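Local coordinates for protein trichothecene 15-O-acetyltransferase TRI3 (Fusarium sporotrichioides, PDB 3FOT) that transfers an acetyl group to the C-15 oxygen of trichothecene precursors such as 15-deacetylcalonectrin during T-2 toxin biosynthesis, at residues E331-L345 with Y354-L368. Sequence-based numbering, arbitrary orientation.
Sequences EVFISPTSVDGRRWL and YAMCQTAAVVRIENL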
ATOM      1  N   GLU A 331     -27.502   9.731  12.497  1.00 26.79           N
ATOM      2  CA  GLU A 331     -26.472   9.124  11.656  1.00 26.26           C
ATOM      3  C   GLU A 331     -25.177   8.914  12.426  1.00 24.72           C
ATOM      4  O   GLU A 331     -24.790   9.728  13.264  1.00 24.32           O
ATOM      5  CB  GLU A 331     -26.174   9.987  10.444  1.00 26.62           C
ATOM      6  CG  GLU A 331     -27.271   9.981   9.429  1.00 30.99           C
ATOM      7  CD  GLU A 331     -27.185   8.868   8.403  1.00 33.58           C
ATOM      8  OE1 GLU A 331     -26.215   8.080   8.399  1.00 35.94           O
ATOM      9  OE2 GLU A 331     -28.110   8.805   7.570  1.00 39.48           O
ATOM     10  N   VAL A 332     -24.512   7.810  12.126  1.00 23.51           N
ATOM     11  CA  VAL A 332     -23.205   7.546  12.698  1.00 22.27           C
ATOM     12  C   VAL A 332     -22.246   7.383  11.543  1.00 21.49           C
ATOM     13  O   VAL A 332     -22.526   6.624  10.614  1.00 21.75           O
ATOM     14  CB  VAL A 332     -23.210   6.249  13.530  1.00 22.63           C
ATOM     15  CG1 VAL A 332     -21.917   6.107  14.332  1.00 21.65           C
ATOM     16  CG2 VAL A 332     -24.411   6.231  14.466  1.00 22.93           C
ATOM     17  N   PHE A 333     -21.127   8.101  11.591  1.00 19.81           N
ATOM     18  CA  PHE A 333     -20.057   7.848  10.632  1.00 18.18           C
ATOM     19  C   PHE A 333     -19.384   6.556  11.054  1.00 17.68           C
ATOM     20  O   PHE A 333     -18.845   6.463  12.154  1.00 16.55           O
ATOM     21  CB  PHE A 333     -19.056   9.000  10.572  1.00 17.00           C
ATOM     22  CG  PHE A 333     -17.948   8.754   9.603  1.00 16.88           C
ATOM     23  CD1 PHE A 333     -18.115   9.053   8.254  1.00 16.12           C
ATOM     24  CD2 PHE A 333     -16.757   8.187  10.032  1.00 14.68           C
ATOM     25  CE1 PHE A 333     -17.080   8.783   7.323  1.00 15.11           C
ATOM     26  CE2 PHE A 333     -15.728   7.923   9.114  1.00 14.33           C
ATOM     27  CZ  PHE A 333     -15.902   8.227   7.773  1.00 14.72           C
ATOM     28  N   ILE A 334     -19.482   5.556  10.187  1.00 17.98           N
ATOM     29  CA  ILE A 334     -18.914   4.235  10.433  1.00 17.93           C
ATOM     30  C   ILE A 334     -18.027   3.913   9.234  1.00 17.69           C
ATOM     31  O   ILE A 334     -18.448   4.017   8.076  1.00 18.03           O
ATOM     32  CB  ILE A 334     -20.012   3.150  10.593  1.00 18.55           C
ATOM     33  CG1 ILE A 334     -20.919   3.469  11.791  1.00 19.14           C
ATOM     34  CG2 ILE A 334     -19.385   1.753  10.766  1.00 18.92           C
ATOM     35  CD1 ILE A 334     -22.148   2.598  11.879  1.00 19.27           C
ATOM     36  N   SER A 335     -16.796   3.531   9.521  1.00 16.47           N
ATOM     37  CA  SER A 335     -15.842   3.229   8.472  1.00 16.48           C
ATOM     38  C   SER A 335     -15.022   2.002   8.861  1.00 16.67           C
ATOM     39  O   SER A 335     -14.237   2.060   9.814  1.00 16.58           O
ATOM     40  CB  SER A 335     -14.905   4.412   8.222  1.00 16.02           C
ATOM     41  OG  SER A 335     -14.020   4.112   7.151  1.00 15.44           O
ATOM     42  N   PRO A 336     -15.203   0.897   8.113  1.00 17.46           N
ATOM     43  CA  PRO A 336     -14.405  -0.306   8.302  1.00 18.11           C
ATOM     44  C   PRO A 336     -13.070  -0.029   7.653  1.00 18.36           C
ATOM     45  O   PRO A 336     -13.012   0.121   6.421  1.00 19.22           O
ATOM     46  CB  PRO A 336     -15.172  -1.377   7.506  1.00 18.28           C
ATOM     47  CG  PRO A 336     -16.467  -0.730   7.063  1.00 19.50           C
ATOM     48  CD  PRO A 336     -16.180   0.734   7.023  1.00 17.87           C
ATOM     49  N   THR A 337     -12.030   0.116   8.465  1.00 18.41           N
ATOM     50  CA  THR A 337     -10.698   0.443   7.957  1.00 18.84           C
ATOM     51  C   THR A 337      -9.789  -0.787   8.023  1.00 19.35           C
ATOM     52  O   THR A 337     -10.167  -1.821   8.583  1.00 19.51           O
ATOM     53  CB  THR A 337     -10.038   1.612   8.740  1.00 18.75           C
ATOM     54  OG1 THR A 337      -9.949   1.270  10.129  1.00 19.10           O
ATOM     55  CG2 THR A 337     -10.838   2.893   8.610  1.00 19.69           C
ATOM     56  N   SER A 338      -8.610  -0.705   7.408  1.00 19.38           N
ATOM     57  CA  SER A 338      -7.650  -1.803   7.543  1.00 19.06           C
ATOM     58  C   SER A 338      -6.449  -1.299   8.344  1.00 18.38           C
ATOM     59  O   SER A 338      -6.170  -0.098   8.366  1.00 19.29           O
ATOM     60  CB  SER A 338      -7.229  -2.320   6.174  1.00 20.40           C
ATOM     61  OG  SER A 338      -6.680  -1.254   5.436  1.00 22.64           O
ATOM     62  N   VAL A 339      -5.766  -2.203   9.032  1.00 16.95           N
ATOM     63  CA  VAL A 339      -4.587  -1.844   9.806  1.00 16.31           C
ATOM     64  C   VAL A 339      -3.511  -2.910   9.661  1.00 14.65           C
ATOM     65  O   VAL A 339      -3.808  -4.074   9.379  1.00 12.80           O
ATOM     66  CB  VAL A 339      -4.882  -1.595  11.316  1.00 17.65           C
ATOM     67  CG1 VAL A 339      -6.007  -0.543  11.543  1.00 18.79           C
ATOM     68  CG2 VAL A 339      -5.257  -2.864  12.006  1.00 16.69           C
ATOM     69  N   ASP A 340      -2.262  -2.482   9.835  1.00 13.62           N
ATOM     70  CA  ASP A 340      -1.114  -3.360   9.774  1.00 13.42           C
ATOM     71  C   ASP A 340      -1.227  -4.336  10.944  1.00 13.05           C
ATOM     72  O   ASP A 340      -1.399  -3.898  12.090  1.00 12.27           O
ATOM     73  CB  ASP A 340       0.167  -2.505   9.886  1.00 14.50           C
ATOM     74  CG  ASP A 340       1.421  -3.334  10.041  1.00 14.51           C
ATOM     75  OD1 ASP A 340       1.398  -4.550   9.769  1.00 12.09           O
ATOM     76  OD2 ASP A 340       2.457  -2.754  10.432  1.00 19.67           O
ATOM     77  N   GLY A 341      -1.138  -5.636  10.644  1.00 12.00           N
ATOM     78  CA  GLY A 341      -1.334  -6.696  11.645  1.00 11.56           C
ATOM     79  C   GLY A 341      -0.063  -7.256  12.260  1.00 12.15           C
ATOM     80  O   GLY A 341      -0.098  -8.200  13.060  1.00 11.52           O
ATOM     81  N   ARG A 342       1.070  -6.664  11.903  1.00 11.61           N
ATOM     82  CA  ARG A 342       2.355  -7.243  12.282  1.00 10.98           C
ATOM     83  C   ARG A 342       2.591  -7.378  13.785  1.00 11.89           C
ATOM     84  O   ARG A 342       3.286  -8.300  14.204  1.00 11.91           O
ATOM     85  CB  ARG A 342       3.492  -6.474  11.624  1.00 12.30           C
ATOM     86  CG  ARG A 342       3.674  -6.901  10.189  1.00  9.49           C
ATOM     87  CD  ARG A 342       4.549  -5.895   9.419  1.00 11.04           C
ATOM     88  NE  ARG A 342       4.716  -6.340   8.034  1.00 10.97           N
ATOM     89  CZ  ARG A 342       3.798  -6.194   7.075  1.00 10.86           C
ATOM     90  NH1 ARG A 342       2.632  -5.605   7.328  1.00 10.16           N
ATOM     91  NH2 ARG A 342       4.061  -6.614   5.849  1.00  9.18           N
ATOM     92  N   ARG A 343       2.005  -6.485  14.575  1.00 13.08           N
ATOM     93  CA  ARG A 343       2.156  -6.544  16.037  1.00 14.28           C
ATOM     94  C   ARG A 343       1.547  -7.815  16.662  1.00 14.47           C
ATOM     95  O   ARG A 343       1.887  -8.173  17.805  1.00 14.34           O
ATOM     96  CB  ARG A 343       1.559  -5.296  16.683  1.00 15.02           C
ATOM     97  CG  ARG A 343       2.422  -4.060  16.521  1.00 18.86           C
ATOM     98  CD  ARG A 343       1.636  -2.807  16.938  1.00 23.26           C
ATOM     99  N   TRP A 344       0.674  -8.490  15.914  1.00 13.58           N
ATOM    100  CA  TRP A 344       0.044  -9.729  16.375  1.00 14.72           C
ATOM    101  C   TRP A 344       0.857 -10.987  16.019  1.00 14.77           C
ATOM    102  O   TRP A 344       0.495 -12.113  16.383  1.00 14.15           O
ATOM    103  CB  TRP A 344      -1.372  -9.816  15.820  1.00 15.55           C
ATOM    104  CG  TRP A 344      -2.323  -8.906  16.530  1.00 16.16           C
ATOM    105  CD1 TRP A 344      -3.115  -9.228  17.610  1.00 17.93           C
ATOM    106  CD2 TRP A 344      -2.591  -7.526  16.238  1.00 16.51           C
ATOM    107  NE1 TRP A 344      -3.857  -8.141  17.987  1.00 17.06           N
ATOM    108  CE2 TRP A 344      -3.548  -7.078  17.173  1.00 16.71           C
ATOM    109  CE3 TRP A 344      -2.114  -6.625  15.272  1.00 16.57           C
ATOM    110  CZ2 TRP A 344      -4.052  -5.770  17.167  1.00 17.61           C
ATOM    111  CZ3 TRP A 344      -2.605  -5.321  15.273  1.00 17.54           C
ATOM    112  CH2 TRP A 344      -3.568  -4.904  16.222  1.00 17.93           C
ATOM    113  N   LEU A 345       1.960 -10.789  15.296  1.00 14.62           N
ATOM    114  CA  LEU A 345       2.862 -11.878  14.957  1.00 15.18           C
ATOM    115  C   LEU A 345       3.945 -12.033  16.028  1.00 15.66           C
ATOM    116  O   LEU A 345       4.262 -11.088  16.733  1.00 16.39           O
ATOM    117  CB  LEU A 345       3.539 -11.610  13.599  1.00 14.98           C
ATOM    118  CG  LEU A 345       2.639 -11.360  12.393  1.00 16.33           C
ATOM    119  CD1 LEU A 345       3.529 -11.103  11.159  1.00 16.24           C
ATOM    120  CD2 LEU A 345       1.687 -12.487  12.101  1.00 17.71           C
ATOM    121  N   TYR A 354       6.941  -9.846   4.674  1.00 10.98           N
ATOM    122  CA  TYR A 354       6.740  -9.122   3.408  1.00 10.65           C
ATOM    123  C   TYR A 354       5.407  -9.399   2.733  1.00 10.50           C
ATOM    124  O   TYR A 354       4.924  -8.576   1.953  1.00 10.59           O
ATOM    125  CB  TYR A 354       7.892  -9.441   2.430  1.00 11.02           C
ATOM    126  CG  TYR A 354       9.170  -8.716   2.785  1.00 10.49           C
ATOM    127  CD1 TYR A 354       9.868  -9.029   3.957  1.00 10.77           C
ATOM    128  CD2 TYR A 354       9.663  -7.700   1.971  1.00 10.17           C
ATOM    129  CE1 TYR A 354      11.014  -8.357   4.305  1.00 11.62           C
ATOM    130  CE2 TYR A 354      10.846  -7.024   2.296  1.00  9.66           C
ATOM    131  CZ  TYR A 354      11.513  -7.358   3.470  1.00 10.42           C
ATOM    132  OH  TYR A 354      12.666  -6.702   3.823  1.00 10.91           O
ATOM    133  N   ALA A 355       4.814 -10.560   3.007  1.00 10.47           N
ATOM    134  CA  ALA A 355       3.478 -10.861   2.465  1.00 10.18           C
ATOM    135  C   ALA A 355       2.428  -9.979   3.170  1.00 10.18           C
ATOM    136  O   ALA A 355       2.750  -9.301   4.154  1.00  9.80           O
ATOM    137  CB  ALA A 355       3.149 -12.360   2.637  1.00 10.00           C
ATOM    138  N   MET A 356       1.200  -9.980   2.654  1.00 10.21           N
ATOM    139  CA  MET A 356       0.089  -9.240   3.259  1.00 10.75           C
ATOM    140  C   MET A 356      -0.016  -9.600   4.728  1.00 10.94           C
ATOM    141  O   MET A 356      -0.034 -10.773   5.073  1.00 11.33           O
ATOM    142  CB  MET A 356      -1.222  -9.634   2.579  1.00 10.18           C
ATOM    143  CG  MET A 356      -2.427  -8.911   3.066  1.00 12.07           C
ATOM    144  SD  MET A 356      -2.769  -7.446   2.078  1.00 15.75           S
ATOM    145  CE  MET A 356      -3.107  -8.155   0.463  1.00 10.69           C
ATOM    146  N   CYS A 357      -0.129  -8.591   5.582  1.00 12.15           N
ATOM    147  CA  CYS A 357      -0.387  -8.842   6.994  1.00 12.14           C
ATOM    148  C   CYS A 357      -1.267  -7.703   7.483  1.00 12.07           C
ATOM    149  O   CYS A 357      -0.785  -6.719   8.039  1.00 12.75           O
ATOM    150  CB  CYS A 357       0.904  -8.965   7.814  1.00 12.82           C
ATOM    151  SG  CYS A 357       0.481  -9.439   9.541  1.00 14.41           S
ATOM    152  N   GLN A 358      -2.558  -7.840   7.202  1.00 11.71           N
ATOM    153  CA  GLN A 358      -3.528  -6.778   7.451  1.00 12.05           C
ATOM    154  C   GLN A 358      -4.683  -7.288   8.272  1.00 12.22           C
ATOM    155  O   GLN A 358      -5.041  -8.464   8.204  1.00 13.40           O
ATOM    156  CB  GLN A 358      -4.083  -6.222   6.139  1.00 12.55           C
ATOM    157  CG  GLN A 358      -2.989  -5.561   5.273  1.00 13.62           C
ATOM    158  CD  GLN A 358      -2.631  -4.192   5.798  1.00 14.50           C
ATOM    159  OE1 GLN A 358      -3.517  -3.339   5.947  1.00 16.90           O
ATOM    160  NE2 GLN A 358      -1.336  -3.961   6.084  1.00 14.10           N
ATOM    161  N   THR A 359      -5.255  -6.384   9.055  1.00 11.39           N
ATOM    162  CA  THR A 359      -6.501  -6.712   9.724  1.00 12.11           C
ATOM    163  C   THR A 359      -7.411  -5.506   9.666  1.00 12.84           C
ATOM    164  O   THR A 359      -7.204  -4.624   8.817  1.00 12.66           O
ATOM    165  CB  THR A 359      -6.278  -7.319  11.148  1.00 12.50           C
ATOM    166  OG1 THR A 359      -7.544  -7.698  11.698  1.00 12.79           O
ATOM    167  CG2 THR A 359      -5.578  -6.380  12.071  1.00 12.18           C
ATOM    168  N   ALA A 360      -8.422  -5.469  10.542  1.00 13.76           N
ATOM    169  CA  ALA A 360      -9.581  -4.608  10.354  1.00 14.79           C
ATOM    170  C   ALA A 360      -9.947  -3.949  11.685  1.00 14.79           C
ATOM    171  O   ALA A 360      -9.673  -4.501  12.753  1.00 14.27           O
ATOM    172  CB  ALA A 360     -10.745  -5.439   9.851  1.00 14.52           C
ATOM    173  N   ALA A 361     -10.515  -2.743  11.609  1.00 14.69           N
ATOM    174  CA  ALA A 361     -11.112  -2.058  12.763  1.00 14.35           C
ATOM    175  C   ALA A 361     -12.293  -1.257  12.239  1.00 14.88           C
ATOM    176  O   ALA A 361     -12.433  -1.081  11.030  1.00 15.60           O
ATOM    177  CB  ALA A 361     -10.094  -1.112  13.452  1.00 13.89           C
ATOM    178  N   VAL A 362     -13.156  -0.778  13.128  1.00 14.33           N
ATOM    179  CA  VAL A 362     -14.278   0.026  12.679  1.00 14.71           C
ATOM    180  C   VAL A 362     -14.198   1.363  13.402  1.00 14.75           C
ATOM    181  O   VAL A 362     -14.271   1.426  14.634  1.00 15.00           O
ATOM    182  CB  VAL A 362     -15.663  -0.651  12.919  1.00 15.01           C
ATOM    183  CG1 VAL A 362     -16.779   0.237  12.415  1.00 14.76           C
ATOM    184  CG2 VAL A 362     -15.738  -2.010  12.228  1.00 16.31           C
ATOM    185  N   VAL A 363     -13.982   2.416  12.626  1.00 14.71           N
ATOM    186  CA  VAL A 363     -14.056   3.786  13.139  1.00 15.21           C
ATOM    187  C   VAL A 363     -15.531   4.199  13.255  1.00 14.53           C
ATOM    188  O   VAL A 363     -16.304   4.014  12.321  1.00 14.27           O
ATOM    189  CB  VAL A 363     -13.301   4.744  12.193  1.00 15.53           C
ATOM    190  CG1 VAL A 363     -13.493   6.224  12.594  1.00 15.03           C
ATOM    191  CG2 VAL A 363     -11.843   4.382  12.186  1.00 15.18           C
ATOM    192  N   ARG A 364     -15.894   4.784  14.396  1.00 15.11           N
ATOM    193  CA  ARG A 364     -17.246   5.250  14.644  1.00 15.72           C
ATOM    194  C   ARG A 364     -17.229   6.640  15.228  1.00 15.91           C
ATOM    195  O   ARG A 364     -16.520   6.896  16.206  1.00 16.48           O
ATOM    196  CB  ARG A 364     -17.965   4.315  15.619  1.00 16.50           C
ATOM    197  CG  ARG A 364     -18.226   2.936  15.100  1.00 18.75           C
ATOM    198  CD  ARG A 364     -18.902   2.087  16.185  1.00 22.29           C
ATOM    199  NE  ARG A 364     -19.881   2.869  16.955  1.00 25.88           N
ATOM    200  CZ  ARG A 364     -21.183   2.940  16.694  1.00 28.93           C
ATOM    201  NH1 ARG A 364     -21.715   2.268  15.676  1.00 30.85           N
ATOM    202  NH2 ARG A 364     -21.963   3.692  17.461  1.00 30.10           N
ATOM    203  N   ILE A 365     -17.990   7.544  14.618  1.00 16.08           N
ATOM    204  CA  ILE A 365     -18.141   8.891  15.170  1.00 16.74           C
ATOM    205  C   ILE A 365     -19.645   9.189  15.208  1.00 17.60           C
ATOM    206  O   ILE A 365     -20.295   9.215  14.170  1.00 17.11           O
ATOM    207  CB  ILE A 365     -17.396   9.979  14.345  1.00 15.95           C
ATOM    208  CG1 ILE A 365     -15.889   9.651  14.205  1.00 17.19           C
ATOM    209  CG2 ILE A 365     -17.642  11.383  14.965  1.00 18.14           C
ATOM    210  CD1 ILE A 365     -15.197  10.357  13.056  1.00 17.61           C
ATOM    211  N   GLU A 366     -20.183   9.357  16.419  1.00 19.12           N
ATOM    212  CA  GLU A 366     -21.581   9.728  16.602  1.00 20.53           C
ATOM    213  C   GLU A 366     -21.662  11.231  16.821  1.00 19.70           C
ATOM    214  O   GLU A 366     -20.632  11.913  16.915  1.00 20.31           O
ATOM    215  CB  GLU A 366     -22.196   9.013  17.815  1.00 20.47           C
ATOM    216  CG  GLU A 366     -22.013   7.498  17.879  1.00 21.78           C
ATOM    217  CD  GLU A 366     -22.464   6.946  19.225  1.00 23.25           C
ATOM    218  OE1 GLU A 366     -21.922   5.916  19.657  1.00 26.46           O
ATOM    219  OE2 GLU A 366     -23.363   7.555  19.860  1.00 27.41           O
ATOM    220  N   ASN A 367     -22.892  11.735  16.907  1.00 20.01           N
ATOM    221  CA  ASN A 367     -23.207  13.159  17.102  0.50 19.01           C
ATOM    222  C   ASN A 367     -22.499  14.056  16.099  1.00 18.86           C
ATOM    223  O   ASN A 367     -21.767  15.011  16.418  1.00 18.55           O
ATOM    224  CB  ASN A 367     -23.018  13.626  18.545  0.50 19.51           C
ATOM    225  CG  ASN A 367     -23.842  14.875  18.863  0.50 18.64           C
ATOM    226  OD1 ASN A 367     -24.555  15.410  18.006  0.50 16.83           O
ATOM    227  ND2 ASN A 367     -23.748  15.335  20.103  0.50 18.59           N
ATOM    228  N   LEU A 368     -22.776  13.751  14.842  1.00 17.61           N
ATOM    229  CA  LEU A 368     -22.155  14.475  13.742  1.00 16.24           C
ATOM    230  C   LEU A 368     -22.544  15.956  13.727  1.00 15.40           C
ATOM    231  O   LEU A 368     -21.733  16.809  13.342  1.00 14.24           O
ATOM    232  CB  LEU A 368     -22.463  13.788  12.402  1.00 15.74           C
ATOM    233  CG  LEU A 368     -21.923  12.351  12.289  1.00 15.75           C
ATOM    234  CD1 LEU A 368     -22.311  11.715  10.942  1.00 15.05           C
ATOM    235  CD2 LEU A 368     -20.411  12.334  12.457  1.00 14.43           C
TER
HETATM  236  O   HOH W   1     -25.107   9.724  16.068  1.00 22.92           O
HETATM  237  O   HOH W   2     -25.369  12.352  13.972  1.00 31.37           O
HETATM  238  O   HOH W   3      -3.883  -0.590   5.523  1.00 28.66           O
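F333 and I365 begin a backbone ladder in which paired bonds recur at S335–V363, T337–A361 and V339–T359, ending with G341 N on C357 O (2.8 Å). P336, lacking an N-H, suits a non-hydrogen-bonded pair with V362; across such pairs CA-H...O contacts fill in, as from I334 CA to V363 O (3.2 Å). The result is a two-stranded antiparallel ribbon in a BAHD-superfamily acyltransferase. The A360 methyl, its small size consistent with close approach, packs against H414, which binds 15-deacetylcalonectrin.

Apolar contacts follow the faces. A chi1 of 180° swings the F333 ring away from the backbone N to lie beside I365, CD2 to CD1 4.0 Å, both packing on helix 306-321. On the face of P336, I334 CG2 presses on V362 CG1 at a tight 3.4 Å.

Charges cluster at the ends. D340 OD1 accepts R342 N in an Asx turn and, from the opposite carboxylate face, R342 NH1 (2.9 Å); NH1 also pairs with D190, NH2 donates to F353 O, and C357 CB sits over one guanidinium face, toward its rim. R364, bridged to E366, lays its guanidinium over V332 CG1.

Waters bridge S338 OG to OE1 of Q358, whose amide nitrogen D190 holds, and E331 O to N367 N.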